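Local atomic coordinates of phospholipase C-beta (PLC-beta) (Sepia officinalis, PDB entry 3QR0), a protein that belongs to the beta class of phospholipase C, a multidomain protein with PH, EF-hand-like, TIM-barrel and C2 domains and a bound calcium ion. Residues Leu456-Pro459 / Tyr460-Arg463; Phe526-Phe529 / Glu530-Gln533; Lys535-His538 / Tyr539-Ser542; Val545-Gln548 / Ala549-Leu553; Asp562-Lys566 / Gln567-Ile571. All blocks are in the same frame, centred on the assembly; numbering follows the deposited sequence.

Contact 1 comes first along the chain, in the X part of the TIM-barrel core, in the loop before strand 466-469. Contacts 2 to 5 follow in series in the Y part: into helix 529-535, out of it to strand 540-545, along helix 546-555, and from helix 557-563 to strand 569-572. Strands 540-545 and 569-572 are parallel neighbours, so contacts 3 and 5 meet, their centres about 9 Å apart. Contact 2 packs on both, and on contact 4. Contact 1 lies about 17 Å from contact 3 between centres, yet Leu456 touches contacts 3 and 5, joining the X and Y parts of the core.

Contact 1: Leu456-Pro459 / Tyr460-Arg463; sequences LPTP and YDLR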
loop_
_atom_site.group_PDB
_atom_site.type_symbol
_atom_site.label_atom_id
_atom_site.label_comp_id
_atom_site.label_asym_id
_atom_site.label_seq_id
_atom_site.Cartn_x
_atom_site.Cartn_y
_atom_site.Cartn_z
ATOM N N LEU A 456 -9.059 23.941 -12.033
ATOM C CA LEU A 456 -9.798 22.704 -11.827
ATOM C C LEU A 456 -10.380 22.695 -10.419
ATOM O O LEU A 456 -9.799 23.301 -9.517
ATOM C CB LEU A 456 -8.883 21.493 -12.002
ATOM C CG LEU A 456 -8.291 21.277 -13.389
ATOM C CD1 LEU A 456 -7.056 20.369 -13.325
ATOM C CD2 LEU A 456 -9.340 20.713 -14.327
ATOM N N PRO A 457 -11.527 22.013 -10.222
ATOM C CA PRO A 457 -12.052 21.809 -8.870
ATOM C C PRO A 457 -11.074 21.038 -7.986
ATOM O O PRO A 457 -10.078 20.510 -8.482
ATOM C CB PRO A 457 -13.321 20.976 -9.099
ATOM C CG PRO A 457 -13.686 21.186 -10.516
ATOM C CD PRO A 457 -12.398 21.408 -11.246
ATOM N N THR A 458 -11.366 20.978 -6.692
ATOM C CA THR A 458 -10.505 20.284 -5.727
ATOM C C THR A 458 -10.994 18.857 -5.523
ATOM O O THR A 458 -12.158 18.561 -5.793
ATOM C CB THR A 458 -10.506 20.994 -4.361
ATOM O OG1 THR A 458 -11.743 20.732 -3.683
ATOM C CG2 THR A 458 -10.326 22.513 -4.529
ATOM N N PRO A 459 -10.120 17.962 -5.038
ATOM C CA PRO A 459 -10.619 16.624 -4.734
ATOM C C PRO A 459 -11.803 16.654 -3.758
ATOM O O PRO A 459 -12.737 15.856 -3.889
ATOM C CB PRO A 459 -9.403 15.923 -4.110
ATOM C CG PRO A 459 -8.218 16.647 -4.657
ATOM C CD PRO A 459 -8.663 18.076 -4.821
ATOM N N TYR A 460 -11.766 17.587 -2.811
ATOM C CA TYR A 460 -12.840 17.750 -1.835
ATOM C C TYR A 460 -14.172 18.101 -2.520
ATOM O O TYR A 460 -15.223 17.575 -2.148
ATOM C CB TYR A 460 -12.463 18.820 -0.805
ATOM C CG TYR A 460 -13.384 18.861 0.392
ATOM C CD1 TYR A 460 -13.231 17.957 1.441
ATOM C CD2 TYR A 460 -14.406 19.793 0.473
ATOM C CE1 TYR A 460 -14.081 17.986 2.543
ATOM C CE2 TYR A 460 -15.258 19.832 1.576
ATOM C CZ TYR A 460 -15.086 18.922 2.600
ATOM O OH TYR A 460 -15.925 18.951 3.689
ATOM N N ASP A 461 -14.116 18.966 -3.532
ATOM C CA ASP A 461 -15.315 19.335 -4.293
ATOM C C ASP A 461 -15.932 18.124 -4.970
ATOM O O ASP A 461 -17.143 18.076 -5.163
ATOM C CB ASP A 461 -14.994 20.359 -5.392
ATOM C CG ASP A 461 -14.560 21.702 -4.849
ATOM O OD1 ASP A 461 -14.941 22.054 -3.709
ATOM O OD2 ASP A 461 -13.834 22.411 -5.589
ATOM N N LEU A 462 -15.091 17.156 -5.337
ATOM C CA LEU A 462 -15.504 16.047 -6.183
ATOM C C LEU A 462 -15.507 14.692 -5.471
ATOM O O LEU A 462 -15.409 13.659 -6.117
ATOM C CB LEU A 462 -14.597 15.997 -7.414
ATOM C CG LEU A 462 -14.669 17.217 -8.339
ATOM C CD1 LEU A 462 -13.740 17.041 -9.520
ATOM C CD2 LEU A 462 -16.092 17.456 -8.815
ATOM N N ARG A 463 -15.653 14.698 -4.149
ATOM C CA ARG A 463 -15.758 13.454 -3.397
ATOM C C ARG A 463 -16.931 12.630 -3.911
ATOM O O ARG A 463 -17.987 13.177 -4.235
ATOM C CB ARG A 463 -15.943 13.721 -1.905
ATOM C CG ARG A 463 -14.678 14.136 -1.181
ATOM C CD ARG A 463 -15.002 14.518 0.252
ATOM N NE ARG A 463 -15.890 15.675 0.276
ATOM C CZ ARG A 463 -16.689 16.010 1.288
ATOM N NH1 ARG A 463 -16.736 15.281 2.398
ATOM N NH2 ARG A 463 -17.457 17.083 1.180
HETATM O O HOH W 1 -12.780 22.612 -2.050
#
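Thr458 and Asp461 hold each other by two bonds, each side chain taking up the other's backbone N-H. Thr458 OG1 accepts from Asp461 N at 3.0 Å. In return Asp461 OD2 accepts from Thr458 N at 3.1 Å, in a nearly straight bond (176° at the hydrogen), though the nitrogen stands well above the carboxylate plane. The first torsions make this exchange possible. Thr458 tucks OG1 between its own N and carbonyl carbon (chi1 75°), facing on along the chain, while Asp461 turns CG back beside its own N (chi1 -66°) and reaches over the threonine. Water 1 bridges the two side chains, 2.7 Å from Thr458 OG1 and donating to Asp461 OD1 at 2.8 Å. On the backbone, Leu462 N donates to Pro459 O at 3.1 Å and more weakly to Thr458 O, and the leucine lays CD1 against Pro457 CB at 4.0 Å. The type I turn from Tyr460 to Arg463 is tied by its last side chain: Arg463 bends at its third torsion so that NE gives a bond, in the guanidinium plane, to a lone pair of Tyr460 O at 3.2 Å. The guanidinium then lies flat over Tyr460 CE1, and Lys326 adds a cation-pi contact to the same ring. Two backbone N-H groups are thus taken up reciprocally by side-chain oxygens, and the water ties together the same two side chains.

Contact 2: Phe526-Phe529 / Glu530-Gln533; sequences FTTF and EQAQ
Thr528 stands at the N-cap of helix 529-535, and its hydroxyl does the capping: OG1 accepts from Gln531 N at 3.0 Å. The threonine holds OG1 between its own N and carbonyl carbon (chi1 63°), which directs the oxygen at the first turn. Regular helical bonds follow at once, Ala532 N to Thr528 O at 3.2 Å and Gln533 N to Phe529 O at 3.1 Å.

Van der Waals contacts fill in round the cap. Gln531 CB lies against two threonine hydroxyls, with Thr527 OG1 and Thr528 OG1 each 3.3 Å away, and the glutamine then bends at its second torsion and leads its amide off. The Ala532 methyl touches the carbonyl oxygens of Phe529 and Thr528.

Aromatic contact makes the third group. Phe526 brings CZ to 3.5 Å above the plane of the Phe529 ring, toward its rim, while Phe529 CG lies in the plane of the Phe526 ring at its edge.

The two rings carry this surface helix start onto its neighbours. Phe526 packs on strand 540-545 and helix 546-555, Phe529 reaches Lys552 and the ring of Phe560 on helix 557-563, and Ala532 lies on Tyr563 of the latter helix.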
loop_
_atom_site.group_PDB
_atom_site.type_symbol
_atom_site.label_atom_id
_atom_site.label_comp_id
_atom_site.label_asym_id
_atom_site.label_seq_id
_atom_site.Cartn_x
_atom_site.Cartn_y
_atom_site.Cartn_z
ATOM N N PHE A 526 -1.086 16.998 -27.465
ATOM C CA PHE A 526 -0.068 17.914 -26.945
ATOM C C PHE A 526 0.709 18.532 -28.111
ATOM O O PHE A 526 1.085 17.837 -29.048
ATOM C CB PHE A 526 0.892 17.186 -26.000
ATOM C CG PHE A 526 1.854 18.103 -25.292
ATOM C CD1 PHE A 526 1.544 18.631 -24.045
ATOM C CD2 PHE A 526 3.063 18.451 -25.882
ATOM C CE1 PHE A 526 2.428 19.483 -23.395
ATOM C CE2 PHE A 526 3.950 19.304 -25.242
ATOM C CZ PHE A 526 3.638 19.818 -23.995
ATOM N N THR A 527 0.926 19.842 -28.057
ATOM C CA THR A 527 1.726 20.524 -29.075
ATOM C C THR A 527 3.019 21.018 -28.434
ATOM O O THR A 527 4.063 20.395 -28.609
ATOM C CB THR A 527 0.945 21.669 -29.756
ATOM O OG1 THR A 527 0.431 22.571 -28.769
ATOM C CG2 THR A 527 -0.211 21.108 -30.562
ATOM N N THR A 528 2.942 22.124 -27.689
ATOM C CA THR A 528 4.081 22.649 -26.928
ATOM C C THR A 528 3.621 23.175 -25.570
ATOM O O THR A 528 2.430 23.403 -25.352
ATOM C CB THR A 528 4.766 23.828 -27.656
ATOM O OG1 THR A 528 3.840 24.914 -27.781
ATOM C CG2 THR A 528 5.274 23.422 -29.035
ATOM N N PHE A 529 4.575 23.394 -24.669
ATOM C CA PHE A 529 4.278 24.023 -23.386
ATOM C C PHE A 529 3.857 25.492 -23.562
ATOM O O PHE A 529 2.958 25.975 -22.873
ATOM C CB PHE A 529 5.475 23.908 -22.440
ATOM C CG PHE A 529 5.745 22.499 -21.973
ATOM C CD1 PHE A 529 6.939 21.863 -22.280
ATOM C CD2 PHE A 529 4.797 21.808 -21.233
ATOM C CE1 PHE A 529 7.191 20.567 -21.842
ATOM C CE2 PHE A 529 5.034 20.510 -20.797
ATOM C CZ PHE A 529 6.237 19.887 -21.102
ATOM N N GLU A 530 4.503 26.190 -24.490
ATOM C CA GLU A 530 4.140 27.571 -24.809
ATOM C C GLU A 530 2.662 27.656 -25.213
ATOM O O GLU A 530 1.934 28.532 -24.746
ATOM C CB GLU A 530 5.036 28.112 -25.931
ATOM C CG GLU A 530 5.026 29.634 -26.094
ATOM C CD GLU A 530 3.799 30.171 -26.826
ATOM O OE1 GLU A 530 3.383 29.577 -27.848
ATOM O OE2 GLU A 530 3.256 31.210 -26.385
ATOM N N GLN A 531 2.225 26.733 -26.070
ATOM C CA GLN A 531 0.830 26.700 -26.528
ATOM C C GLN A 531 -0.177 26.384 -25.424
ATOM O O GLN A 531 -1.256 26.975 -25.386
ATOM C CB GLN A 531 0.652 25.717 -27.690
ATOM C CG GLN A 531 0.849 26.364 -29.045
ATOM C CD GLN A 531 -0.244 27.368 -29.366
ATOM O OE1 GLN A 531 0.019 28.561 -29.531
ATOM N NE2 GLN A 531 -1.486 26.891 -29.437
ATOM N N ALA A 532 0.168 25.458 -24.538
ATOM C CA ALA A 532 -0.685 25.149 -23.388
ATOM C C ALA A 532 -0.882 26.387 -22.497
ATOM O O ALA A 532 -1.996 26.666 -22.046
ATOM C CB ALA A 532 -0.095 24.001 -22.583
ATOM N N GLN A 533 0.193 27.133 -22.262
ATOM C CA GLN A 533 0.121 28.341 -21.432
ATOM C C GLN A 533 -0.743 29.421 -22.084
ATOM O O GLN A 533 -1.572 30.048 -21.418
ATOM C CB GLN A 533 1.517 28.902 -21.148
ATOM C CG GLN A 533 1.519 29.970 -20.055
ATOM C CD GLN A 533 2.895 30.551 -19.778
ATOM O OE1 GLN A 533 3.859 30.273 -20.493
ATOM N NE2 GLN A 533 2.990 31.369 -18.730
#

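Contact 3: Lys535-His538 / Tyr539-Ser542; sequences KDRH and YEMS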
loop_
_atom_site.group_PDB
_atom_site.type_symbol
_atom_site.label_atom_id
_atom_site.label_comp_id
_atom_site.label_asym_id
_atom_site.label_seq_id
_atom_site.Cartn_x
_atom_site.Cartn_y
_atom_site.Cartn_z
ATOM N N LYS A 535 -3.189 29.094 -24.270
ATOM C CA LYS A 535 -4.600 28.710 -24.263
ATOM C C LYS A 535 -5.224 28.821 -22.871
ATOM O O LYS A 535 -6.396 29.169 -22.747
ATOM C CB LYS A 535 -4.775 27.299 -24.825
ATOM C CG LYS A 535 -4.616 27.230 -26.341
ATOM C CD LYS A 535 -4.261 25.830 -26.815
ATOM C CE LYS A 535 -5.330 24.810 -26.456
ATOM N NZ LYS A 535 -4.940 23.418 -26.856
ATOM N N ASP A 536 -4.439 28.509 -21.838
ATOM C CA ASP A 536 -4.834 28.752 -20.450
ATOM C C ASP A 536 -6.074 27.937 -20.052
ATOM O O ASP A 536 -6.874 28.380 -19.230
ATOM C CB ASP A 536 -5.082 30.260 -20.253
ATOM C CG ASP A 536 -4.923 30.715 -18.803
ATOM O OD1 ASP A 536 -4.352 29.974 -17.976
ATOM O OD2 ASP A 536 -5.374 31.836 -18.497
ATOM N N ARG A 537 -6.224 26.749 -20.643
ATOM C CA ARG A 537 -7.360 25.865 -20.363
ATOM C C ARG A 537 -6.941 24.785 -19.372
ATOM O O ARG A 537 -6.274 23.813 -19.740
ATOM C CB ARG A 537 -7.877 25.225 -21.652
ATOM C CG ARG A 537 -8.437 26.211 -22.655
ATOM C CD ARG A 537 -8.764 25.537 -23.981
ATOM N NE ARG A 537 -8.847 26.502 -25.073
ATOM C CZ ARG A 537 -8.931 26.184 -26.366
ATOM N NH1 ARG A 537 -8.947 24.912 -26.759
ATOM N NH2 ARG A 537 -8.995 27.146 -27.278
ATOM N N HIS A 538 -7.353 24.947 -18.118
ATOM C CA HIS A 538 -6.915 24.068 -17.031
ATOM C C HIS A 538 -7.558 22.675 -17.105
ATOM O O HIS A 538 -7.103 21.743 -16.442
ATOM C CB HIS A 538 -7.245 24.693 -15.673
ATOM C CG HIS A 538 -6.495 25.957 -15.373
ATOM N ND1 HIS A 538 -5.906 26.195 -14.150
ATOM C CD2 HIS A 538 -6.255 27.058 -16.123
ATOM C CE1 HIS A 538 -5.339 27.389 -14.157
ATOM N NE2 HIS A 538 -5.537 27.934 -15.344
ATOM N N TYR A 539 -8.617 22.557 -17.901
ATOM C CA TYR A 539 -9.381 21.313 -18.054
ATOM C C TYR A 539 -8.917 20.511 -19.276
ATOM O O TYR A 539 -9.437 19.424 -19.547
ATOM C CB TYR A 539 -10.873 21.628 -18.173
ATOM C CG TYR A 539 -11.171 22.642 -19.247
ATOM C CD1 TYR A 539 -11.317 22.250 -20.569
ATOM C CD2 TYR A 539 -11.282 23.998 -18.945
ATOM C CE1 TYR A 539 -11.575 23.166 -21.562
ATOM C CE2 TYR A 539 -11.535 24.926 -19.939
ATOM C CZ TYR A 539 -11.685 24.495 -21.249
ATOM O OH TYR A 539 -11.939 25.387 -22.257
ATOM N N GLU A 540 -7.958 21.046 -20.025
ATOM C CA GLU A 540 -7.308 20.263 -21.062
ATOM C C GLU A 540 -6.119 19.547 -20.445
ATOM O O GLU A 540 -5.394 20.111 -19.624
ATOM C CB GLU A 540 -6.890 21.129 -22.246
ATOM C CG GLU A 540 -8.077 21.603 -23.077
ATOM C CD GLU A 540 -7.679 22.205 -24.408
ATOM O OE1 GLU A 540 -6.482 22.504 -24.616
ATOM O OE2 GLU A 540 -8.579 22.396 -25.251
ATOM N N MET A 541 -5.954 18.282 -20.804
ATOM C CA MET A 541 -4.856 17.476 -20.281
ATOM C C MET A 541 -4.308 16.616 -21.396
ATOM O O MET A 541 -4.905 16.515 -22.472
ATOM C CB MET A 541 -5.323 16.617 -19.096
ATOM C CG MET A 541 -6.423 15.596 -19.399
ATOM S SD MET A 541 -5.818 14.032 -20.090
ATOM C CE MET A 541 -4.944 13.342 -18.689
ATOM N N SER A 542 -3.155 16.019 -21.148
ATOM C CA SER A 542 -2.567 15.122 -22.112
ATOM C C SER A 542 -2.165 13.826 -21.439
ATOM O O SER A 542 -1.716 13.810 -20.289
ATOM C CB SER A 542 -1.388 15.786 -22.823
ATOM O OG SER A 542 -1.865 16.682 -23.827
HETATM O O HOH W 2 -5.649 19.558 -17.073
#
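The type I turn from Arg537 to Glu540 carries the chain from helix 529-535 into strand 540-545, and Glu540 at its end is held by two basic residues. Asp536, with positive phi, is where the chain breaks out of the helix. The turn closes with Glu540 N donating to Arg537 O at 3.3 Å.

Lys535, Arg537 and Glu540 form a salt-bridge network in which each carboxylate oxygen has its own cation. Lys535, kinked at its third torsion, crosses the glutamate at about a right angle and makes its salt bridge with NZ 2.9 Å from Glu540 OE1, on the syn lone pair. Arg537 instead runs alongside Glu540, pointing the same way, and in the second salt bridge its NH1 meets OE2 at 3.0 Å from above the carboxylate plane. OE2 lies in the guanidinium plane, and the two flat groups stand 80° apart. Lys535 CE also rests over one face of the guanidinium.

Tyr539 holds CG between its own N and carbonyl carbon (chi1 53°), which folds the ring back over the arginine. Arg537 CB makes a CH-pi contact over one face, 4.2 Å from the ring centroid, while Arg537 CD touches Tyr539 OH at 3.6 Å. Water 2 donates to both His538 O, at 2.7 Å, and Glu540 O, and the latter also takes a bond from Gln567 NE2.

Glu540 is buried, so paired cations probably keep its carboxylate ionised. Strands 522-523 and 540-545 are parallel neighbours joined through helix 529-535, which makes this turn the return leg of a beta-alpha-beta crossover, the repeating unit of a TIM barrel.

Contact 4: Val545-Gln548 / Ala549-Leu553; sequences VETQ and ALNKL
Among the flat groups, the Gln548 amide reaches Lys552 through a water. Its nitrogen end meets Lys552, NE2 lying 4.2 Å from Lys552 CE, and water 3 links the two ends, accepting from Gln548 NE2 at 3.1 Å and from Lys552 NZ at 2.7 Å. Its oxygen end, OE1, is hydrogen-bonded to a glycerol, probably from the crystallisation liquor. The Asn551 amide lies by the backbone, CG 3.5 Å from Thr547 O, but its ND2 gives its bond to Glu497. The Glu546 carboxylate is claimed by Arg577 in a salt bridge and by Lys574 N.

The aliphatic parts carry the packing. Gln548 runs extended from a CG anti to its own N (chi1 -178°), and Lys552 kinks at its second torsion to cross it slantwise, CE 3.9 Å from Gln548 CG. Leu550 leans back on the preceding turn, its CG only 3.2 Å from Glu546 O.

Val545 holds the N-cap position, and its O takes the first helical bond, from Ala549 N at 3.2 Å in a nearly linear approach. Leu550 N to Glu546 O follows at 2.9 Å, and Asn551 and Lys552 continue the series to Thr547 and Gln548.

From Ala549 to Lys552 the N-H groups are thus taken up within the helix, whereas polar side chains seek partners beyond it. Thr547 bonds to Asp500. Between Gln548 and Lys552 a water, which can accept from both, reconciles two donors that could not bond each other.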
loop_
_atom_site.group_PDB
_atom_site.type_symbol
_atom_site.label_atom_id
_atom_site.label_comp_id
_atom_site.label_asym_id
_atom_site.label_seq_id
_atom_site.Cartn_x
_atom_site.Cartn_y
_atom_site.Cartn_z
ATOM N N VAL A 545 2.450 8.585 -23.622
ATOM C CA VAL A 545 3.247 7.370 -23.497
ATOM C C VAL A 545 4.597 7.781 -22.902
ATOM O O VAL A 545 5.020 8.922 -23.067
ATOM C CB VAL A 545 3.406 6.643 -24.852
ATOM C CG1 VAL A 545 4.319 7.428 -25.813
ATOM C CG2 VAL A 545 3.921 5.221 -24.636
ATOM N N GLU A 546 5.255 6.884 -22.175
ATOM C CA GLU A 546 6.488 7.251 -21.486
ATOM C C GLU A 546 7.522 7.846 -22.439
ATOM O O GLU A 546 8.233 8.763 -22.065
ATOM C CB GLU A 546 7.083 6.071 -20.700
ATOM C CG GLU A 546 7.680 4.960 -21.529
ATOM C CD GLU A 546 8.229 3.829 -20.666
ATOM O OE1 GLU A 546 7.515 2.825 -20.483
ATOM O OE2 GLU A 546 9.370 3.942 -20.164
ATOM N N THR A 547 7.584 7.341 -23.668
ATOM C CA THR A 547 8.509 7.857 -24.677
ATOM C C THR A 547 8.283 9.352 -24.949
ATOM O O THR A 547 9.246 10.109 -25.058
ATOM C CB THR A 547 8.389 7.071 -25.998
ATOM O OG1 THR A 547 8.460 5.667 -25.721
ATOM C CG2 THR A 547 9.506 7.452 -26.963
ATOM N N GLN A 548 7.021 9.778 -25.040
ATOM C CA GLN A 548 6.723 11.196 -25.283
ATOM C C GLN A 548 7.110 12.034 -24.074
ATOM O O GLN A 548 7.764 13.065 -24.217
ATOM C CB GLN A 548 5.244 11.424 -25.615
ATOM C CG GLN A 548 4.889 12.897 -25.916
ATOM C CD GLN A 548 3.434 13.097 -26.330
ATOM O OE1 GLN A 548 2.541 12.418 -25.834
ATOM N NE2 GLN A 548 3.196 14.046 -27.235
ATOM N N ALA A 549 6.701 11.581 -22.894
ATOM C CA ALA A 549 6.969 12.289 -21.644
ATOM C C ALA A 549 8.468 12.434 -21.384
ATOM O O ALA A 549 8.903 13.461 -20.879
ATOM C CB ALA A 549 6.292 11.586 -20.479
ATOM N N LEU A 550 9.245 11.409 -21.737
ATOM C CA LEU A 550 10.709 11.456 -21.616
ATOM C C LEU A 550 11.338 12.500 -22.537
ATOM O O LEU A 550 12.266 13.198 -22.137
ATOM C CB LEU A 550 11.325 10.083 -21.903
ATOM C CG LEU A 550 11.150 9.032 -20.810
ATOM C CD1 LEU A 550 11.510 7.635 -21.319
ATOM C CD2 LEU A 550 11.991 9.404 -19.588
ATOM N N ASN A 551 10.838 12.606 -23.766
ATOM C CA ASN A 551 11.294 13.661 -24.679
ATOM C C ASN A 551 11.020 15.068 -24.130
ATOM O O ASN A 551 11.874 15.948 -24.226
ATOM C CB ASN A 551 10.673 13.491 -26.070
ATOM C CG ASN A 551 11.258 12.309 -26.829
ATOM O OD1 ASN A 551 12.400 11.913 -26.591
ATOM N ND2 ASN A 551 10.473 11.734 -27.743
ATOM N N LYS A 552 9.841 15.278 -23.547
ATOM C CA LYS A 552 9.509 16.583 -22.967
ATOM C C LYS A 552 10.374 16.863 -21.732
ATOM O O LYS A 552 10.883 17.971 -21.560
ATOM C CB LYS A 552 8.023 16.660 -22.585
ATOM C CG LYS A 552 7.028 16.317 -23.700
ATOM C CD LYS A 552 7.376 16.932 -25.051
ATOM C CE LYS A 552 6.361 16.526 -26.104
ATOM N NZ LYS A 552 6.702 17.036 -27.462
ATOM N N LEU A 553 10.530 15.847 -20.887
ATOM C CA LEU A 553 11.314 15.944 -19.664
ATOM C C LEU A 553 12.777 16.289 -19.967
ATOM O O LEU A 553 13.386 17.120 -19.289
ATOM C CB LEU A 553 11.229 14.620 -18.894
ATOM C CG LEU A 553 11.821 14.535 -17.492
ATOM C CD1 LEU A 553 11.221 15.598 -16.575
ATOM C CD2 LEU A 553 11.604 13.131 -16.919
HETATM O O HOH W 3 5.457 15.200 -29.084
#

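Contact 5: Asp562-Lys566 / Gln567-Ile571; sequences DYNKK and QITRI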
loop_
_atom_site.group_PDB
_atom_site.type_symbol
_atom_site.label_atom_id
_atom_site.label_comp_id
_atom_site.label_asym_id
_atom_site.label_seq_id
_atom_site.Cartn_x
_atom_site.Cartn_y
_atom_site.Cartn_z
ATOM N N ASP A 562 6.186 23.399 -14.626
ATOM C CA ASP A 562 5.265 24.540 -14.626
ATOM C C ASP A 562 3.900 24.189 -15.222
ATOM O O ASP A 562 2.868 24.587 -14.690
ATOM C CB ASP A 562 5.864 25.724 -15.390
ATOM C CG ASP A 562 6.878 26.522 -14.568
ATOM O OD1 ASP A 562 7.412 27.504 -15.119
ATOM O OD2 ASP A 562 7.145 26.185 -13.395
ATOM N N TYR A 563 3.901 23.447 -16.326
ATOM C CA TYR A 563 2.663 22.942 -16.935
ATOM C C TYR A 563 1.801 22.184 -15.916
ATOM O O TYR A 563 0.581 22.385 -15.837
ATOM C CB TYR A 563 2.996 22.044 -18.138
ATOM C CG TYR A 563 1.824 21.249 -18.667
ATOM C CD1 TYR A 563 1.026 21.739 -19.699
ATOM C CD2 TYR A 563 1.509 20.006 -18.129
ATOM C CE1 TYR A 563 -0.057 21.006 -20.182
ATOM C CE2 TYR A 563 0.431 19.270 -18.602
ATOM C CZ TYR A 563 -0.345 19.771 -19.627
ATOM O OH TYR A 563 -1.412 19.027 -20.078
ATOM N N ASN A 564 2.445 21.333 -15.123
ATOM C CA ASN A 564 1.751 20.502 -14.136
ATOM C C ASN A 564 1.274 21.243 -12.876
ATOM O O ASN A 564 0.695 20.631 -11.979
ATOM C CB ASN A 564 2.634 19.309 -13.741
ATOM C CG ASN A 564 2.668 18.228 -14.812
ATOM O OD1 ASN A 564 1.668 17.972 -15.484
ATOM N ND2 ASN A 564 3.820 17.586 -14.974
ATOM N N LYS A 565 1.512 22.549 -12.798
ATOM C CA LYS A 565 0.971 23.342 -11.703
ATOM C C LYS A 565 -0.502 23.679 -11.924
ATOM O O LYS A 565 -1.242 23.869 -10.963
ATOM C CB LYS A 565 1.796 24.613 -11.489
ATOM C CG LYS A 565 3.206 24.303 -11.026
ATOM C CD LYS A 565 4.061 25.535 -10.854
ATOM C CE LYS A 565 5.483 25.149 -10.429
ATOM N NZ LYS A 565 6.440 26.242 -10.705
ATOM N N LYS A 566 -0.916 23.734 -13.187
ATOM C CA LYS A 566 -2.285 24.086 -13.548
ATOM C C LYS A 566 -3.024 22.973 -14.285
ATOM O O LYS A 566 -4.236 22.841 -14.134
ATOM C CB LYS A 566 -2.279 25.356 -14.395
ATOM C CG LYS A 566 -1.796 26.576 -13.640
ATOM C CD LYS A 566 -1.779 27.815 -14.529
ATOM C CE LYS A 566 -1.667 29.086 -13.704
ATOM N NZ LYS A 566 -1.744 30.308 -14.554
ATOM N N GLN A 567 -2.298 22.185 -15.077
ATOM C CA GLN A 567 -2.896 21.131 -15.892
ATOM C C GLN A 567 -2.381 19.759 -15.489
ATOM O O GLN A 567 -1.384 19.636 -14.784
ATOM C CB GLN A 567 -2.635 21.390 -17.378
ATOM C CG GLN A 567 -3.371 22.624 -17.895
ATOM C CD GLN A 567 -3.060 22.938 -19.338
ATOM O OE1 GLN A 567 -2.365 23.907 -19.632
ATOM N NE2 GLN A 567 -3.573 22.117 -20.253
ATOM N N ILE A 568 -3.079 18.730 -15.952
ATOM C CA ILE A 568 -2.772 17.357 -15.581
ATOM C C ILE A 568 -2.038 16.621 -16.698
ATOM O O ILE A 568 -2.400 16.745 -17.870
ATOM C CB ILE A 568 -4.066 16.593 -15.227
ATOM C CG1 ILE A 568 -4.623 17.123 -13.902
ATOM C CG2 ILE A 568 -3.801 15.088 -15.145
ATOM C CD1 ILE A 568 -6.008 16.656 -13.580
ATOM N N THR A 569 -1.014 15.855 -16.316
ATOM C CA THR A 569 -0.363 14.907 -17.210
ATOM C C THR A 569 -0.604 13.493 -16.706
ATOM O O THR A 569 -0.426 13.201 -15.517
ATOM C CB THR A 569 1.165 15.114 -17.283
ATOM O OG1 THR A 569 1.457 16.489 -17.502
ATOM C CG2 THR A 569 1.777 14.292 -18.430
ATOM N N ARG A 570 -1.019 12.625 -17.617
ATOM C CA ARG A 570 -1.036 11.192 -17.365
ATOM C C ARG A 570 0.111 10.559 -18.146
ATOM O O ARG A 570 0.380 10.943 -19.279
ATOM C CB ARG A 570 -2.377 10.589 -17.790
ATOM C CG ARG A 570 -2.475 9.079 -17.619
ATOM C CD ARG A 570 -3.914 8.596 -17.804
ATOM N NE ARG A 570 -4.009 7.147 -17.636
ATOM C CZ ARG A 570 -3.767 6.245 -18.589
ATOM N NH1 ARG A 570 -3.426 6.616 -19.819
ATOM N NH2 ARG A 570 -3.880 4.949 -18.306
ATOM N N ILE A 571 0.774 9.586 -17.533
ATOM C CA ILE A 571 1.877 8.864 -18.164
ATOM C C ILE A 571 1.497 7.395 -18.200
ATOM O O ILE A 571 0.853 6.908 -17.272
ATOM C CB ILE A 571 3.183 9.011 -17.353
ATOM C CG1 ILE A 571 3.426 10.472 -16.959
ATOM C CG2 ILE A 571 4.372 8.425 -18.132
ATOM C CD1 ILE A 571 3.915 11.358 -18.086
#
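The tight part of this turn is the Tyr563 ring, caught between Gln567 on a face and Thr569 at its edge. Gln567 CB makes a CH-pi contact, 3.9 Å from the ring centroid, while its amide, which bonds through NE2 to Glu540 O, has its plane turned 45° from the ring. Thr569 OG1 lies near the ring plane, 3.2 Å from Tyr563 CE2. The tyrosine reaches there with CG anti to its own N (chi1 168°). Thr569 OG1 also donates in plane to a lone pair of Asn564 OD1 at 2.5 Å, short enough that the exact length deserves caution; Asn564 ND2 bonds to Ala591 O. Gln567 N closes the backbone on Tyr563 O at 3.0 Å, and Asn564 CA gives a CH...O contact to Gln567 O at 3.3 Å.

Lys566 is the loose element: itself partly exposed, it runs extended away from the contact. The buried Lys565 chain runs extended to Asp562 OD2, NZ making a salt bridge at 2.8 Å and bonding also to Lys631 O; Asp562 also pairs with Arg635.

The turn delivers the chain from helix 557-563 to strand 569-572, where Arg570 meets Glu368, a calcium ligand. Because that strand lies parallel to neighbouring strand 540-545, with helices between them in sequence, this is the closing turn of a beta-alpha-beta crossover in a TIM barrel.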